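Long-range contacts in putative YfrE protein (Vibrio parahaemolyticus RIMD 2210633, PDB 3BEE), which is of unknown function but has this C-terminal TPR part, related to cytochrome c biogenesis protein H, that probably mediates protein-protein contacts in cytochrome c maturation: residues 5-10 / 37-42; 11-16 / 29-34. One frame throughout, in Å; residues are numbered along the deposited sequence. Where two conformers were deposited one is given.

Contact 1 of 2, residues 5-10 / 37-42; sequences TATQLA and QLEPYN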
ATOM      1  N   THR A   5     -15.958   0.784  -3.699  1.00 44.69           N
ATOM      2  CA  THR A   5     -15.217  -0.357  -3.184  1.00 43.65           C
ATOM      3  C   THR A   5     -13.934   0.133  -2.510  1.00 42.84           C
ATOM      4  O   THR A   5     -13.541   1.283  -2.700  1.00 42.45           O
ATOM      5  CB  THR A   5     -14.897  -1.352  -4.289  1.00 43.59           C
ATOM      6  OG1 THR A   5     -14.048  -0.715  -5.244  1.00 43.58           O
ATOM      7  CG2 THR A   5     -16.199  -1.825  -4.975  1.00 43.36           C
ATOM      8  N   ALA A   6     -13.309  -0.739  -1.721  1.00 42.17           N
ATOM      9  CA  ALA A   6     -12.055  -0.428  -1.039  1.00 42.37           C
ATOM     10  C   ALA A   6     -10.974  -0.038  -2.046  1.00 42.51           C
ATOM     11  O   ALA A   6     -10.164   0.871  -1.798  1.00 42.89           O
ATOM     12  CB  ALA A   6     -11.604  -1.617  -0.197  1.00 41.95           C
ATOM     13  N   THR A   7     -10.969  -0.733  -3.182  1.00 42.50           N
ATOM     14  CA  THR A   7      -9.997  -0.489  -4.245  1.00 41.59           C
ATOM     15  C   THR A   7     -10.249   0.865  -4.899  1.00 41.42           C
ATOM     16  O   THR A   7      -9.310   1.585  -5.192  1.00 42.07           O
ATOM     17  CB  THR A   7      -9.979  -1.657  -5.277  1.00 42.55           C
ATOM     18  OG1 THR A   7      -9.702  -2.893  -4.592  1.00 42.11           O
ATOM     19  CG2 THR A   7      -8.899  -1.434  -6.342  1.00 41.19           C
ATOM     20  N   GLN A   8     -11.518   1.236  -5.073  1.00 40.88           N
ATOM     21  CA  GLN A   8     -11.856   2.568  -5.566  1.00 39.82           C
ATOM     22  C   GLN A   8     -11.431   3.706  -4.612  1.00 39.06           C
ATOM     23  O   GLN A   8     -10.970   4.749  -5.057  1.00 38.89           O
ATOM     24  CB  GLN A   8     -13.342   2.647  -5.937  1.00 39.60           C
ATOM     25  CG  GLN A   8     -13.639   1.868  -7.228  1.00 39.28           C
ATOM     26  CD  GLN A   8     -15.109   1.707  -7.551  1.00 40.61           C
ATOM     27  OE1 GLN A   8     -15.986   1.865  -6.693  1.00 39.36           O
ATOM     28  NE2 GLN A   8     -15.390   1.362  -8.811  1.00 39.58           N
ATOM     29  N   LEU A   9     -11.597   3.496  -3.309  1.00 38.20           N
ATOM     30  CA  LEU A   9     -11.104   4.420  -2.295  1.00 37.18           C
ATOM     31  C   LEU A   9      -9.563   4.533  -2.344  1.00 36.18           C
ATOM     32  O   LEU A   9      -9.013   5.636  -2.304  1.00 36.63           O
ATOM     33  CB  LEU A   9     -11.602   3.981  -0.902  1.00 37.63           C
ATOM     34  CG  LEU A   9     -13.134   4.077  -0.647  1.00 36.65           C
ATOM     35  CD1 LEU A   9     -13.482   3.505   0.724  1.00 38.43           C
ATOM     36  CD2 LEU A   9     -13.638   5.486  -0.744  1.00 34.94           C
ATOM     37  N   ALA A  10      -8.883   3.398  -2.485  1.00 35.56           N
ATOM     38  CA  ALA A  10      -7.426   3.362  -2.548  1.00 34.79           C
ATOM     39  C   ALA A  10      -6.939   3.974  -3.834  1.00 34.63           C
ATOM     40  O   ALA A  10      -5.878   4.584  -3.846  1.00 35.37           O
ATOM     41  CB  ALA A  10      -6.927   1.965  -2.440  1.00 34.90           C
ATOM     42  N   GLN A  37     -10.594  -0.427   6.202  1.00 40.19           N
ATOM     43  CA  GLN A  37     -11.765  -0.722   7.020  1.00 40.59           C
ATOM     44  C   GLN A  37     -12.681  -1.713   6.280  1.00 40.63           C
ATOM     45  O   GLN A  37     -13.182  -2.681   6.871  1.00 39.96           O
ATOM     46  CB  GLN A  37     -12.524   0.589   7.352  1.00 40.21           C
ATOM     47  CG  GLN A  37     -13.795   0.453   8.194  1.00 41.62           C
ATOM     48  CD  GLN A  37     -13.540  -0.094   9.584  1.00 42.53           C
ATOM     49  OE1 GLN A  37     -12.533   0.221  10.214  1.00 42.31           O
ATOM     50  NE2 GLN A  37     -14.466  -0.912  10.077  1.00 44.35           N
ATOM     51  N   LEU A  38     -12.882  -1.470   4.986  1.00 40.72           N
ATOM     52  CA  LEU A  38     -13.641  -2.389   4.124  1.00 40.66           C
ATOM     53  C   LEU A  38     -12.899  -3.693   3.807  1.00 40.81           C
ATOM     54  O   LEU A  38     -13.487  -4.774   3.903  1.00 41.06           O
ATOM     55  CB  LEU A  38     -14.051  -1.694   2.824  1.00 40.43           C
ATOM     56  CG  LEU A  38     -15.090  -0.570   2.939  1.00 40.83           C
ATOM     57  CD1 LEU A  38     -15.217   0.041   1.568  1.00 42.34           C
ATOM     58  CD2 LEU A  38     -16.460  -1.093   3.446  1.00 40.07           C
ATOM     59  N   GLU A  39     -11.623  -3.593   3.428  1.00 39.99           N
ATOM     60  CA  GLU A  39     -10.814  -4.762   3.071  1.00 40.07           C
ATOM     61  C   GLU A  39      -9.445  -4.648   3.730  1.00 39.83           C
ATOM     62  O   GLU A  39      -8.570  -3.983   3.185  1.00 39.83           O
ATOM     63  CB  GLU A  39     -10.608  -4.851   1.556  1.00 39.86           C
ATOM     64  CG  GLU A  39     -11.834  -5.179   0.719  1.00 40.23           C
ATOM     65  CD  GLU A  39     -11.515  -5.207  -0.768  1.00 40.24           C
ATOM     66  OE1 GLU A  39     -10.356  -5.524  -1.125  1.00 42.44           O
ATOM     67  OE2 GLU A  39     -12.419  -4.935  -1.585  1.00 40.54           O
ATOM     68  N   PRO A  40      -9.261  -5.275   4.910  1.00 39.63           N
ATOM     69  CA  PRO A  40      -8.018  -5.161   5.690  1.00 39.34           C
ATOM     70  C   PRO A  40      -6.754  -5.552   4.933  1.00 39.06           C
ATOM     71  O   PRO A  40      -5.661  -5.118   5.323  1.00 39.20           O
ATOM     72  CB  PRO A  40      -8.249  -6.129   6.860  1.00 39.73           C
ATOM     73  CG  PRO A  40      -9.742  -6.180   7.008  1.00 39.22           C
ATOM     74  CD  PRO A  40     -10.254  -6.131   5.597  1.00 39.74           C
ATOM     75  N   TYR A  41      -6.892  -6.341   3.872  1.00 38.33           N
ATOM     76  CA  TYR A  41      -5.730  -6.754   3.064  1.00 38.87           C
ATOM     77  C   TYR A  41      -5.797  -6.204   1.635  1.00 38.09           C
ATOM     78  O   TYR A  41      -5.225  -6.762   0.701  1.00 37.29           O
ATOM     79  CB  TYR A  41      -5.533  -8.294   3.113  1.00 39.90           C
ATOM     80  CG  TYR A  41      -5.122  -8.760   4.497  1.00 40.74           C
ATOM     81  CD1 TYR A  41      -3.773  -8.765   4.876  1.00 42.13           C
ATOM     82  CD2 TYR A  41      -6.079  -9.133   5.444  1.00 41.39           C
ATOM     83  CE1 TYR A  41      -3.383  -9.147   6.158  1.00 41.59           C
ATOM     84  CE2 TYR A  41      -5.705  -9.527   6.730  1.00 42.88           C
ATOM     85  CZ  TYR A  41      -4.354  -9.530   7.076  1.00 43.58           C
ATOM     86  OH  TYR A  41      -3.967  -9.916   8.344  1.00 43.57           O
ATOM     87  N   ASN A  42      -6.495  -5.083   1.475  1.00 37.59           N
ATOM     88  CA  ASN A  42      -6.615  -4.473   0.163  1.00 37.24           C
ATOM     89  C   ASN A  42      -5.239  -4.195  -0.448  1.00 37.16           C
ATOM     90  O   ASN A  42      -4.400  -3.543   0.166  1.00 36.02           O
ATOM     91  CB  ASN A  42      -7.428  -3.196   0.217  1.00 36.53           C
ATOM     92  CG  ASN A  42      -7.719  -2.663  -1.146  1.00 35.92           C
ATOM     93  OD1 ASN A  42      -6.956  -1.856  -1.679  1.00 35.01           O
ATOM     94  ND2 ASN A  42      -8.814  -3.131  -1.746  1.00 32.02           N
TER
HETATM   95  O   HOH W   1     -14.598  -3.330  -1.153  1.00 45.13           O
HETATM   96  O   HOH W   2     -12.441  -3.647  -4.213  1.00 50.24           O
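Ala6, in the first turn of helix 6-18, presses its methyl against Leu38, Glu39 and Asn42 where helix 26-38 ends and the chain turns toward helix 43-55. This is the open end of an antiparallel helical hairpin of the kind that builds TPR domains. The Glu39 side chain is the one to follow. Glu39 CB lies 3.8 Å from Ala6 CB, and the chain, extended beyond CG, then runs past that methyl, with CG, CD and OE2 all against it. At the tip the two oxygens part company. Glu39 OE1 accepts from Asn42 ND2 at 2.9 Å, met from above the carboxylate plane, while OE2 takes two waters. One of these accepts from Ala6 N, and the other bonds to Thr7 OG1, so the carboxylate reaches the first turn of helix 6-18 through solvent as well as by packing.

Asn42 closes the type I turn that starts at Glu39. Its CG stands anti to the backbone N (chi1 -172°), which carries the amide in beside Ala6 and Thr7. ND2 gives its second bond, a fairly straight one at 160°, to Thr7 OG1, and both acceptors lie close to the amide plane. OD1 passes Ala10 CB and caps Ala45 N at the start of helix 43-55; each side of this one amide is therefore engaged, which should fix its rotation. On the other flank Leu38 sets its CB 3.9 Å from Ala6 CB and sends CD1 over Ala6 N to Leu9 CD1, the two leucine side chains crossing at about a right angle. Thr5, the N-cap of helix 6-18, forms a capping box with Gln8: Gln8 N donates to Thr5 OG1, and Thr5 N returns a bond of 3.2 Å to Gln8 OE1.

Contact 2 of 2, residues 11-16 / 29-34; sequences AKATTL and SLLLEQ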
ATOM      1  N   ALA A  11      -7.704   3.825  -4.917  1.00 33.46           N
ATOM      2  CA  ALA A  11      -7.336   4.450  -6.185  1.00 32.97           C
ATOM      3  C   ALA A  11      -7.411   5.983  -6.087  1.00 33.40           C
ATOM      4  O   ALA A  11      -6.549   6.686  -6.617  1.00 33.64           O
ATOM      5  CB  ALA A  11      -8.223   3.930  -7.341  1.00 32.53           C
ATOM      6  N   LYS A  12      -8.429   6.528  -5.426  0.50 33.48           N
ATOM      7  CA  LYS A  12      -8.430   7.980  -5.264  0.50 33.43           C
ATOM      8  C   LYS A  12      -7.248   8.384  -4.405  0.50 34.05           C
ATOM      9  O   LYS A  12      -6.547   9.351  -4.726  0.50 34.13           O
ATOM     10  CB  LYS A  12      -9.729   8.538  -4.679  0.50 33.56           C
ATOM     11  CG  LYS A  12      -9.771  10.081  -4.796  0.50 33.71           C
ATOM     12  CD  LYS A  12     -11.099  10.694  -4.360  0.50 31.63           C
ATOM     13  CE  LYS A  12     -10.994  12.202  -4.412  0.50 29.04           C
ATOM     14  NZ  LYS A  12     -12.286  12.873  -4.236  0.50 30.08           N
ATOM     15  N   ALA A  13      -7.010   7.642  -3.324  1.00 34.28           N
ATOM     16  CA  ALA A  13      -5.853   7.969  -2.484  1.00 34.98           C
ATOM     17  C   ALA A  13      -4.576   8.009  -3.311  1.00 35.65           C
ATOM     18  O   ALA A  13      -3.743   8.897  -3.124  1.00 37.26           O
ATOM     19  CB  ALA A  13      -5.703   6.978  -1.345  1.00 34.73           C
ATOM     20  N   THR A  14      -4.420   7.047  -4.220  1.00 36.44           N
ATOM     21  CA  THR A  14      -3.229   6.909  -5.062  1.00 35.65           C
ATOM     22  C   THR A  14      -3.115   8.119  -5.996  1.00 36.26           C
ATOM     23  O   THR A  14      -2.028   8.673  -6.166  1.00 36.38           O
ATOM     24  CB  THR A  14      -3.299   5.610  -5.892  1.00 35.73           C
ATOM     25  OG1 THR A  14      -3.413   4.485  -5.015  1.00 35.62           O
ATOM     26  CG2 THR A  14      -2.062   5.444  -6.825  1.00 34.67           C
ATOM     27  N   THR A  15      -4.225   8.528  -6.611  1.00 36.67           N
ATOM     28  CA  THR A  15      -4.211   9.718  -7.457  1.00 37.86           C
ATOM     29  C   THR A  15      -3.777  10.969  -6.668  1.00 38.89           C
ATOM     30  O   THR A  15      -2.895  11.706  -7.100  1.00 38.78           O
ATOM     31  CB  THR A  15      -5.571   9.972  -8.134  1.00 38.02           C
ATOM     32  OG1 THR A  15      -5.903   8.861  -8.971  1.00 38.73           O
ATOM     33  CG2 THR A  15      -5.489  11.200  -9.003  1.00 36.81           C
ATOM     34  N   LEU A  16      -4.397  11.203  -5.513  1.00 39.70           N
ATOM     35  CA  LEU A  16      -4.045  12.358  -4.695  1.00 40.99           C
ATOM     36  C   LEU A  16      -2.593  12.309  -4.227  1.00 41.61           C
ATOM     37  O   LEU A  16      -1.949  13.351  -4.153  1.00 42.77           O
ATOM     38  CB  LEU A  16      -4.966  12.496  -3.495  1.00 41.21           C
ATOM     39  CG  LEU A  16      -6.438  12.756  -3.768  1.00 42.38           C
ATOM     40  CD1 LEU A  16      -7.153  12.310  -2.535  1.00 43.15           C
ATOM     41  CD2 LEU A  16      -6.744  14.208  -4.098  1.00 43.15           C
ATOM     42  N   SER A  29      -4.523   9.647   3.812  1.00 36.08           N
ATOM     43  CA  SER A  29      -4.502   8.684   4.898  1.00 37.27           C
ATOM     44  C   SER A  29      -5.913   8.211   5.211  1.00 37.55           C
ATOM     45  O   SER A  29      -6.130   7.003   5.365  1.00 37.90           O
ATOM     46  CB  SER A  29      -3.853   9.260   6.168  1.00 37.82           C
ATOM     47  OG  SER A  29      -2.556   9.792   5.867  1.00 42.35           O
ATOM     48  N   LEU A  30      -6.870   9.143   5.303  1.00 36.40           N
ATOM     49  CA  LEU A  30      -8.253   8.745   5.564  1.00 36.59           C
ATOM     50  C   LEU A  30      -8.847   7.832   4.481  1.00 36.91           C
ATOM     51  O   LEU A  30      -9.500   6.856   4.808  1.00 37.35           O
ATOM     52  CB  LEU A  30      -9.160   9.973   5.815  1.00 36.25           C
ATOM     53  CG  LEU A  30     -10.617   9.749   6.264  1.00 37.27           C
ATOM     54  CD1 LEU A  30     -10.748   8.919   7.588  1.00 36.18           C
ATOM     55  CD2 LEU A  30     -11.355  11.108   6.418  1.00 35.78           C
ATOM     56  N   LEU A  31      -8.647   8.160   3.202  1.00 37.30           N
ATOM     57  CA  LEU A  31      -9.103   7.296   2.091  1.00 38.12           C
ATOM     58  C   LEU A  31      -8.522   5.892   2.186  1.00 38.57           C
ATOM     59  O   LEU A  31      -9.248   4.914   2.023  1.00 39.37           O
ATOM     60  CB  LEU A  31      -8.788   7.900   0.708  1.00 37.58           C
ATOM     61  CG  LEU A  31      -9.708   9.049   0.266  1.00 38.26           C
ATOM     62  CD1 LEU A  31      -9.032   9.878  -0.820  1.00 36.51           C
ATOM     63  CD2 LEU A  31     -11.069   8.557  -0.226  1.00 34.54           C
ATOM     64  N   LEU A  32      -7.229   5.804   2.505  1.00 39.11           N
ATOM     65  CA  LEU A  32      -6.568   4.521   2.766  1.00 38.77           C
ATOM     66  C   LEU A  32      -7.143   3.808   3.979  1.00 39.55           C
ATOM     67  O   LEU A  32      -7.415   2.604   3.907  1.00 39.93           O
ATOM     68  CB  LEU A  32      -5.063   4.710   2.946  1.00 38.53           C
ATOM     69  CG  LEU A  32      -4.301   5.144   1.700  1.00 37.92           C
ATOM     70  CD1 LEU A  32      -2.864   5.450   2.107  1.00 36.99           C
ATOM     71  CD2 LEU A  32      -4.328   4.067   0.612  1.00 36.22           C
ATOM     72  N   GLU A  33      -7.333   4.530   5.086  1.00 39.52           N
ATOM     73  CA  GLU A  33      -7.933   3.937   6.279  1.00 40.53           C
ATOM     74  C   GLU A  33      -9.267   3.303   5.962  1.00 39.98           C
ATOM     75  O   GLU A  33      -9.612   2.247   6.505  1.00 40.35           O
ATOM     76  CB  GLU A  33      -8.136   4.982   7.385  1.00 40.22           C
ATOM     77  CG  GLU A  33      -6.877   5.266   8.170  1.00 41.73           C
ATOM     78  CD  GLU A  33      -7.068   6.370   9.205  1.00 44.25           C
ATOM     79  OE1 GLU A  33      -8.236   6.707   9.583  1.00 45.40           O
ATOM     80  OE2 GLU A  33      -6.017   6.899   9.650  1.00 51.10           O
ATOM     81  N   GLN A  34     -10.045   3.982   5.115  1.00 39.24           N
ATOM     82  CA  GLN A  34     -11.372   3.517   4.758  1.00 38.41           C
ATOM     83  C   GLN A  34     -11.353   2.325   3.835  1.00 38.52           C
ATOM     84  O   GLN A  34     -12.167   1.433   3.993  1.00 38.24           O
ATOM     85  CB  GLN A  34     -12.199   4.659   4.172  1.00 38.57           C
ATOM     86  CG  GLN A  34     -12.503   5.686   5.245  1.00 37.69           C
ATOM     87  CD  GLN A  34     -13.349   5.071   6.324  1.00 40.29           C
ATOM     88  OE1 GLN A  34     -12.906   4.877   7.473  1.00 42.24           O
ATOM     89  NE2 GLN A  34     -14.576   4.727   5.959  1.00 37.33           N
TER
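Leu31 is the main bump here, leaning from helix 26-38 into a hollow on helix 6-18 formed by Lys12, Ala13 and Leu16. Leu31 CB rests 3.8 Å from Ala13 CB. With CG beside the backbone N (chi1 -76°), Leu31 CD1 reaches deeper into the hollow, coming to 3.9 Å from Ala13 N. A less certain wall is Lys12, modelled in two conformers; in one of them Lys12 CG comes 4.0 Å from Leu31 CD1 and the chain then runs on past the leucine. Leu16 supplies another wall, its CD1 meeting Leu31 CD1 at a snug 3.5 Å and the two side chains crossing at about a right angle.

The smaller bump comes from the other helix. Ala13 CB fits between Leu31 CB and the Leu32 branch, with both CG and CD2 of Leu32 3.8 Å away. A small methyl facing leucines is consistent with the close approach of the two segments, whose axes come within 8.5 Å at 158° between their N-to-C directions. The side-chain atoms that meet are all carbons. Leu32 continues past Ala13 onto Ala45, Leu48 and Ile49, joining the pair to helix 43-55, which Thr14 also touches at Leu48; toward the loop end of the hairpin, Leu16 packs on Glu27 and Val28 of helix 26-38.

In the fold
Starting at the N terminus, helix 6-18 supplies the first segment of both contacts, 5-10 to contact 1 and then 11-16 to contact 2. The chain turns and comes back along helix 26-38, so contact 2 closes first, with only 12 residues between its segments, and contact 1 closes around it, with 26. The two therefore nest rather than cross, zipping one antiparallel hairpin from near its connecting loop to its open end. Their centres lie about 9 Å apart, and Leu9 bridges them by packing on Leu31 and Gln34. Contact 1 ends at the entry to helix 43-55, and residues of both contacts lean on that helix, tying the hairpin to the next part of the fold.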